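Local coordinates for 303aa long hypothetical esterase (Sulfolobus tokodaii, PDB 3AIN), which hydrolyses carboxylic esters as a thermostable carboxylesterase of the hormone-sensitive-lipase-like group and probably works as a dimer, at residues 315-318 against 319-323; 152-155 against 156-159; 304-307 against 308-311. The protein carries 1 engineered substitution. One frame throughout, in Å; residues are numbered along the deposited sequence.

Contact 1 of 3, residues 315-318 against 319-323; sequences VLRK and VFYGK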
loop_
_atom_site.group_PDB
_atom_site.type_symbol
_atom_site.label_atom_id
_atom_site.label_comp_id
_atom_site.label_asym_id
_atom_site.label_seq_id
_atom_site.Cartn_x
_atom_site.Cartn_y
_atom_site.Cartn_z
ATOM N N VAL A 315 -8.922 0.888 0.319
ATOM C CA VAL A 315 -9.586 -0.267 -0.285
ATOM C C VAL A 315 -11.008 -0.430 0.222
ATOM O O VAL A 315 -11.886 -0.854 -0.521
ATOM C CB VAL A 315 -8.811 -1.602 -0.196
ATOM C CG1 VAL A 315 -7.418 -1.435 -0.836
ATOM C CG2 VAL A 315 -8.725 -2.146 1.256
ATOM N N LEU A 316 -11.234 -0.140 1.496
ATOM C CA LEU A 316 -12.604 -0.276 2.019
ATOM C C LEU A 316 -13.520 0.849 1.527
ATOM O O LEU A 316 -14.694 0.608 1.216
ATOM C CB LEU A 316 -12.593 -0.340 3.541
ATOM C CG LEU A 316 -12.003 -1.649 4.092
ATOM C CD1 LEU A 316 -12.092 -1.665 5.613
ATOM C CD2 LEU A 316 -12.663 -2.910 3.457
ATOM N N ARG A 317 -12.993 2.057 1.404
ATOM C CA ARG A 317 -13.815 3.127 0.806
ATOM C C ARG A 317 -14.180 2.775 -0.623
ATOM O O ARG A 317 -15.319 2.998 -1.073
ATOM C CB ARG A 317 -13.125 4.488 0.883
ATOM C CG ARG A 317 -13.101 5.050 2.292
ATOM C CD ARG A 317 -12.515 6.461 2.346
ATOM N NE ARG A 317 -11.052 6.468 2.311
ATOM C CZ ARG A 317 -10.331 6.909 1.284
ATOM N NH1 ARG A 317 -10.934 7.350 0.188
ATOM N NH2 ARG A 317 -9.008 6.828 1.312
ATOM N N LYS A 318 -13.209 2.232 -1.349
ATOM C CA LYS A 318 -13.451 1.805 -2.729
ATOM C C LYS A 318 -14.543 0.740 -2.778
ATOM O O LYS A 318 -15.481 0.823 -3.601
ATOM C CB LYS A 318 -12.149 1.280 -3.365
ATOM C CG LYS A 318 -12.326 0.585 -4.714
ATOM C CD LYS A 318 -11.035 -0.152 -5.148
ATOM C CE LYS A 318 -10.886 -1.493 -4.404
ATOM N NZ LYS A 318 -9.787 -2.340 -4.975
ATOM N N VAL A 319 -14.369 -0.337 -2.011
ATOM C CA VAL A 319 -15.332 -1.439 -2.100
ATOM C C VAL A 319 -16.722 -1.067 -1.566
ATOM O O VAL A 319 -17.714 -1.512 -2.123
ATOM C CB VAL A 319 -14.816 -2.763 -1.453
ATOM C CG1 VAL A 319 -14.904 -2.702 0.062
ATOM C CG2 VAL A 319 -15.628 -3.953 -1.969
ATOM N N PHE A 320 -16.794 -0.253 -0.516
ATOM C CA PHE A 320 -18.099 0.096 0.085
ATOM C C PHE A 320 -18.777 1.188 -0.738
ATOM O O PHE A 320 -19.976 1.109 -1.019
ATOM C CB PHE A 320 -17.936 0.605 1.522
ATOM C CG PHE A 320 -17.628 -0.477 2.528
ATOM C CD1 PHE A 320 -18.282 -1.699 2.482
ATOM C CD2 PHE A 320 -16.808 -0.194 3.617
ATOM C CE1 PHE A 320 -17.988 -2.695 3.430
ATOM C CE2 PHE A 320 -16.582 -1.155 4.611
ATOM C CZ PHE A 320 -17.176 -2.395 4.506
ATOM N N TYR A 321 -18.011 2.193 -1.148
ATOM C CA TYR A 321 -18.597 3.453 -1.607
ATOM C C TYR A 321 -18.327 3.770 -3.078
ATOM O O TYR A 321 -18.903 4.710 -3.621
ATOM C CB TYR A 321 -18.184 4.624 -0.726
ATOM C CG TYR A 321 -18.386 4.416 0.747
ATOM C CD1 TYR A 321 -19.627 4.069 1.268
ATOM C CD2 TYR A 321 -17.315 4.520 1.623
ATOM C CE1 TYR A 321 -19.794 3.858 2.638
ATOM C CE2 TYR A 321 -17.489 4.390 3.015
ATOM C CZ TYR A 321 -18.709 3.969 3.500
ATOM O OH TYR A 321 -18.900 3.903 4.866
ATOM N N GLY A 322 -17.424 3.023 -3.707
ATOM C CA GLY A 322 -16.963 3.360 -5.051
ATOM C C GLY A 322 -16.004 4.544 -5.090
ATOM O O GLY A 322 -15.651 5.028 -6.168
ATOM N N LYS A 323 -15.508 4.953 -3.923
ATOM C CA LYS A 323 -14.622 6.118 -3.820
ATOM C C LYS A 323 -13.145 5.753 -3.987
ATOM O O LYS A 323 -12.720 5.172 -4.989
ATOM C CB LYS A 323 -14.825 6.830 -2.481
ATOM C CG LYS A 323 -16.099 7.656 -2.402
ATOM C CD LYS A 323 -15.822 9.031 -1.817
ATOM C CE LYS A 323 -17.111 9.789 -1.538
ATOM N NZ LYS A 323 -17.984 9.051 -0.584
ATOM O OXT LYS A 323 -12.324 6.069 -3.122
#

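Contact 2 of 3, residues 152-155 against 156-159; sequences YNNS and EKFN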
loop_
_atom_site.group_PDB
_atom_site.type_symbol
_atom_site.label_atom_id
_atom_site.label_comp_id
_atom_site.label_asym_id
_atom_site.label_seq_id
_atom_site.Cartn_x
_atom_site.Cartn_y
_atom_site.Cartn_z
ATOM N N TYR A 152 -24.094 -9.129 10.358
ATOM C CA TYR A 152 -24.625 -9.212 9.009
ATOM C C TYR A 152 -26.160 -9.149 9.081
ATOM O O TYR A 152 -26.804 -8.543 8.230
ATOM C CB TYR A 152 -24.217 -10.551 8.382
ATOM C CG TYR A 152 -24.638 -10.741 6.940
ATOM C CD1 TYR A 152 -23.910 -10.168 5.899
ATOM C CD2 TYR A 152 -25.656 -11.624 6.621
ATOM C CE1 TYR A 152 -24.240 -10.416 4.571
ATOM C CE2 TYR A 152 -26.005 -11.862 5.297
ATOM C CZ TYR A 152 -25.269 -11.296 4.285
ATOM O OH TYR A 152 -25.589 -11.588 2.977
ATOM N N ASN A 153 -26.702 -9.827 10.076
ATOM C CA ASN A 153 -28.154 -9.949 10.208
ATOM C C ASN A 153 -28.786 -8.748 10.919
ATOM O O ASN A 153 -30.013 -8.669 11.016
ATOM C CB ASN A 153 -28.498 -11.244 10.944
ATOM C CG ASN A 153 -28.398 -12.468 10.043
ATOM O OD1 ASN A 153 -28.373 -12.350 8.817
ATOM N ND2 ASN A 153 -28.425 -13.651 10.650
ATOM N N ASN A 154 -27.961 -7.823 11.420
ATOM C CA ASN A 154 -28.448 -6.657 12.154
ATOM C C ASN A 154 -27.834 -5.337 11.649
ATOM O O ASN A 154 -27.851 -4.329 12.356
ATOM C CB ASN A 154 -28.211 -6.810 13.647
ATOM C CG ASN A 154 -29.075 -7.904 14.270
ATOM O OD1 ASN A 154 -30.232 -7.656 14.641
ATOM N ND2 ASN A 154 -28.550 -9.125 14.329
ATOM N N SER A 155 -27.409 -5.355 10.392
ATOM C CA SER A 155 -26.617 -4.264 9.800
ATOM C C SER A 155 -27.403 -2.967 9.758
ATOM O O SER A 155 -26.826 -1.907 9.893
ATOM C CB SER A 155 -26.142 -4.622 8.387
ATOM O OG SER A 155 -27.225 -4.732 7.468
ATOM N N GLU A 156 -28.735 -3.066 9.768
ATOM C CA GLU A 156 -29.567 -1.870 9.757
ATOM C C GLU A 156 -29.463 -1.063 11.052
ATOM O O GLU A 156 -29.638 0.156 11.033
ATOM C CB GLU A 156 -31.041 -2.233 9.442
ATOM C CG GLU A 156 -31.256 -2.890 8.053
ATOM C CD GLU A 156 -30.962 -1.960 6.859
ATOM O OE1 GLU A 156 -30.945 -2.460 5.719
ATOM O OE2 GLU A 156 -30.888 -0.728 7.034
ATOM N N LYS A 157 -29.070 -1.713 12.149
ATOM C CA LYS A 157 -28.857 -1.022 13.434
ATOM C C LYS A 157 -27.775 0.050 13.292
ATOM O O LYS A 157 -27.699 0.989 14.084
ATOM C CB LYS A 157 -28.421 -1.998 14.531
ATOM C CG LYS A 157 -29.479 -2.988 14.985
ATOM C CD LYS A 157 -28.875 -3.904 16.041
ATOM C CE LYS A 157 -29.798 -4.077 17.219
ATOM N NZ LYS A 157 -29.663 -2.946 18.157
ATOM N N PHE A 158 -26.850 -0.213 12.379
ATOM C CA PHE A 158 -25.685 0.637 12.174
ATOM C C PHE A 158 -25.797 1.466 10.885
ATOM O O PHE A 158 -24.806 2.061 10.408
ATOM C CB PHE A 158 -24.431 -0.257 12.149
ATOM C CG PHE A 158 -24.371 -1.239 13.285
ATOM C CD1 PHE A 158 -24.542 -2.598 13.051
ATOM C CD2 PHE A 158 -24.268 -0.794 14.596
ATOM C CE1 PHE A 158 -24.644 -3.487 14.106
ATOM C CE2 PHE A 158 -24.374 -1.685 15.663
ATOM C CZ PHE A 158 -24.464 -3.042 15.412
ATOM N N ASN A 159 -26.985 1.459 10.283
ATOM C CA ASN A 159 -27.181 1.994 8.937
ATOM C C ASN A 159 -26.135 1.430 7.960
ATOM O O ASN A 159 -25.635 2.142 7.106
ATOM C CB ASN A 159 -27.191 3.539 8.978
ATOM C CG ASN A 159 -27.888 4.193 7.756
ATOM O OD1 ASN A 159 -27.778 5.402 7.572
ATOM N ND2 ASN A 159 -28.458 3.393 6.867
HETATM O O HOH W 1 -30.327 -5.543 9.551
#

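Contact 3 of 3, residues 304-307 against 308-311; sequences QGRD and AIGL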
loop_
_atom_site.group_PDB
_atom_site.type_symbol
_atom_site.label_atom_id
_atom_site.label_comp_id
_atom_site.label_asym_id
_atom_site.label_seq_id
_atom_site.Cartn_x
_atom_site.Cartn_y
_atom_site.Cartn_z
ATOM N N GLN A 304 5.284 3.832 8.500
ATOM C CA GLN A 304 4.758 2.773 7.624
ATOM C C GLN A 304 3.441 2.168 8.099
ATOM O O GLN A 304 2.604 1.762 7.273
ATOM C CB GLN A 304 5.781 1.653 7.436
ATOM C CG GLN A 304 7.081 2.109 6.764
ATOM C CD GLN A 304 8.205 2.390 7.781
ATOM O OE1 GLN A 304 7.959 2.923 8.868
ATOM N NE2 GLN A 304 9.452 2.055 7.401
ATOM N N GLY A 305 3.258 2.132 9.422
ATOM C CA GLY A 305 2.012 1.663 10.004
ATOM C C GLY A 305 0.877 2.618 9.648
ATOM O O GLY A 305 -0.241 2.184 9.372
ATOM N N ARG A 306 1.114 3.917 9.837
ATOM C CA ARG A 306 0.163 4.926 9.402
ATOM C C ARG A 306 -0.199 4.784 7.919
ATOM O O ARG A 306 -1.377 4.849 7.566
ATOM C CB ARG A 306 0.657 6.347 9.737
ATOM C CG ARG A 306 -0.114 7.468 9.054
ATOM C CD ARG A 306 -1.586 7.362 9.350
ATOM N NE ARG A 306 -1.859 7.650 10.749
ATOM C CZ ARG A 306 -3.075 7.692 11.287
ATOM N NH1 ARG A 306 -4.143 7.360 10.560
ATOM N NH2 ARG A 306 -3.213 8.010 12.572
ATOM N N ASP A 307 0.795 4.569 7.062
ATOM C CA ASP A 307 0.522 4.395 5.631
ATOM C C ASP A 307 -0.254 3.107 5.339
ATOM O O ASP A 307 -1.103 3.083 4.449
ATOM C CB ASP A 307 1.824 4.476 4.794
ATOM C CG ASP A 307 2.493 5.859 4.891
ATOM O OD1 ASP A 307 1.780 6.824 5.224
ATOM O OD2 ASP A 307 3.708 5.995 4.590
ATOM N N ALA A 308 0.036 2.032 6.077
ATOM C CA ALA A 308 -0.783 0.818 5.999
ATOM C C ALA A 308 -2.251 1.066 6.337
ATOM O O ALA A 308 -3.145 0.615 5.623
ATOM C CB ALA A 308 -0.215 -0.303 6.883
ATOM N N ILE A 309 -2.489 1.861 7.369
ATOM C CA ILE A 309 -3.858 2.201 7.725
ATOM C C ILE A 309 -4.495 3.046 6.611
ATOM O O ILE A 309 -5.671 2.892 6.329
ATOM C CB ILE A 309 -3.915 2.920 9.053
ATOM C CG1 ILE A 309 -3.566 1.934 10.178
ATOM C CG2 ILE A 309 -5.308 3.543 9.292
ATOM C CD1 ILE A 309 -3.240 2.606 11.501
ATOM N N GLY A 310 -3.717 3.921 5.976
ATOM C CA GLY A 310 -4.234 4.690 4.820
ATOM C C GLY A 310 -4.650 3.776 3.667
ATOM O O GLY A 310 -5.688 4.008 3.029
ATOM N N LEU A 311 -3.849 2.752 3.391
ATOM C CA LEU A 311 -4.166 1.774 2.326
ATOM C C LEU A 311 -5.422 0.974 2.656
ATOM O O LEU A 311 -6.276 0.743 1.781
ATOM C CB LEU A 311 -2.996 0.815 2.106
ATOM C CG LEU A 311 -3.151 -0.306 1.082
ATOM C CD1 LEU A 311 -3.588 0.241 -0.281
ATOM C CD2 LEU A 311 -1.863 -1.110 0.953
#

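Contact 1 of 3, residues 315-318 against 319-323
Val-319 N and Phe-320 N make ordinary alpha-helical bonds to Val-315 O and Leu-316 O, whereas at the helix end Arg-317 O takes two N-H groups: Tyr-321 N at 2.8 Å from it and, weakly, Lys-323 N at 3.5 Å. One residue on, Lys-318 O receives Gly-322 N at 2.9 Å, the donor standing 46° above the carbonyl plane. The helix ends here in a C-cap with glycine at C': Gly-322 is the first residue to leave helical angles, its positive phi of 75° suiting glycine. The chain then folds back far enough for its terminal carboxylate to approach Arg-317, where NH1 and Lys-323 OXT form a long salt bridge of 3.8 Å. The arginine reaches it through a bend at chi3 (-80°), and its NE is bonded to Ser-119 O. Lys-318 instead carries its ammonium away from the turn to Glu-303 of the second subunit.

Apolar contacts run along another side of the helix. Leu-316 and Val-319 lie side by side and point the same way, CD2 of the former 4.1 Å from CG1 of the latter. CG1 of Val-319 also sits over the outer part of one face of the Phe-320 ring. Leu-316 CB is 4.2 Å from Phe-320 CE2, while Phe-320 CB stands 3.7 Å above the centre of the Tyr-321 ring. The phenol OH continues to Gln-121 O and Gly-91 N, which fixes the far end of that ring, and Tyr-162 meets it edge-to-face. Beneath this side of the helix runs the central sheet: Leu-316 touches both strand 164-169, at Ala-165, and strand 192-196, at Val-194 and Tyr-192; Val-319 also meets Tyr-192, and Phe-320 rests on Ala-165.

Contact 2 of 3, residues 152-155 against 156-159
Asn-154 and Ser-155 supply the two carbonyls on which this turn is built. Asn-154 O accepts Lys-157 N at 2.9 Å, and Ser-155 O accepts Phe-158 N at 3.0 Å. Both bonds span three residues, and in both the donor stands above the carbonyl plane, by 39° and 52°, well off the lone-pair directions. The side chain of Lys-157 then runs back along Asn-154: with CG anti to the carbonyl carbon (chi1 -69°), its CB lies close to Asn-154 O, and CD comes to 3.8 Å from Asn-154 CB. The aliphatic part of the lysine thus packs beside the start of the turn while its ammonium leads away. Asn-154 itself turns its amide back to helix 139-153, where ND2 is bonded to Trp-150 O.

Three-residue spacing is that of a 3-10 turn, here following the end of helix 139-153. In the alpha/beta hydrolase fold this helix belongs to the right-handed beta-alpha-beta crossover between the parallel strands 123-127 and 164-169, and the turn leads the chain toward the second of them.

Ser-155 contributes mainly backbone to the contact; its CB and OG lie beside Glu-156 N, and its side chain touches Ile-164 of strand 164-169. Glu-156 bends at chi2 and sends OE2 to a salt bridge with Lys-161, while its N-H is satisfied by a water, whose oxygen is 3.0 Å from Glu-156 N and makes a weak bond of 3.5 Å to Asn-153 O. Phe-158 faces inward: its CE1 is 3.7 Å from Asn-154 O, CB of Lys-157 lies 4.0 Å above the centre of one ring face, and the ring packs against Val-81, Tyr-83 and Trp-150.

Contact 3 of 3, residues 304-307 against 308-311
Ile-309 lies one helical turn beyond Gly-305 and Arg-306, and its side chain rests on their carbonyl oxygens. CB is 3.5 Å from Arg-306 O. CG1, set anti to the carbonyl carbon by a chi1 of -70°, drops to 3.4 Å from Gly-305 O, and from there the extended chi2 carries CD1 along the same glycine, 3.7 Å from Gly-305 O. The other branch, CG2, meets the guanidinium of Arg-306 at 4.2 Å from its NH1; the two side chains cross obliquely, the arginine being folded back at chi2 and chi3. Phe-299 touches both residues.

Beneath these contacts the helix is regular: Ala-308 N to Gln-304 O measures 2.8 Å and Ile-309 N to Gly-305 O 3.0 Å, with Gly-310 and Leu-311 bonded likewise to Arg-306 O and Asp-307 O.

The charged side chains find their partners beyond this turn, Arg-306 NH2 with Glu-60 and Asp-307 OD2 with Thr-284 OG1 of the second subunit. The chemistry is therefore divided: within the turn, backbone bonds and van der Waals packing; outward, a salt bridge to its own chain and a carboxylate hydrogen bond to the dimer partner.

How the contacts relate
Contacts 3 and 1 are successive parts of helix 303-321, their centres 16 Å apart, and both reach the second subunit. The dimer joins them crosswise, since Asp-307 OD1 of contact 3 forms a salt bridge with Lys-318 NZ of the other copy's contact 1. Ser-119 is a further common neighbour, bonded to Arg-317 and to Ile-309 O. Contact 2 stands apart, its centre about 18 Å from that of contact 1 (nearest atoms about 7 Å apart) and about 28 Å from that of contact 3, yet it shares surroundings with contact 1 in Tyr-90 and strand 164-169. That strand leads to Ser-170, the probable nucleophile of a GxSxG elbow, which belongs to none of the three contacts.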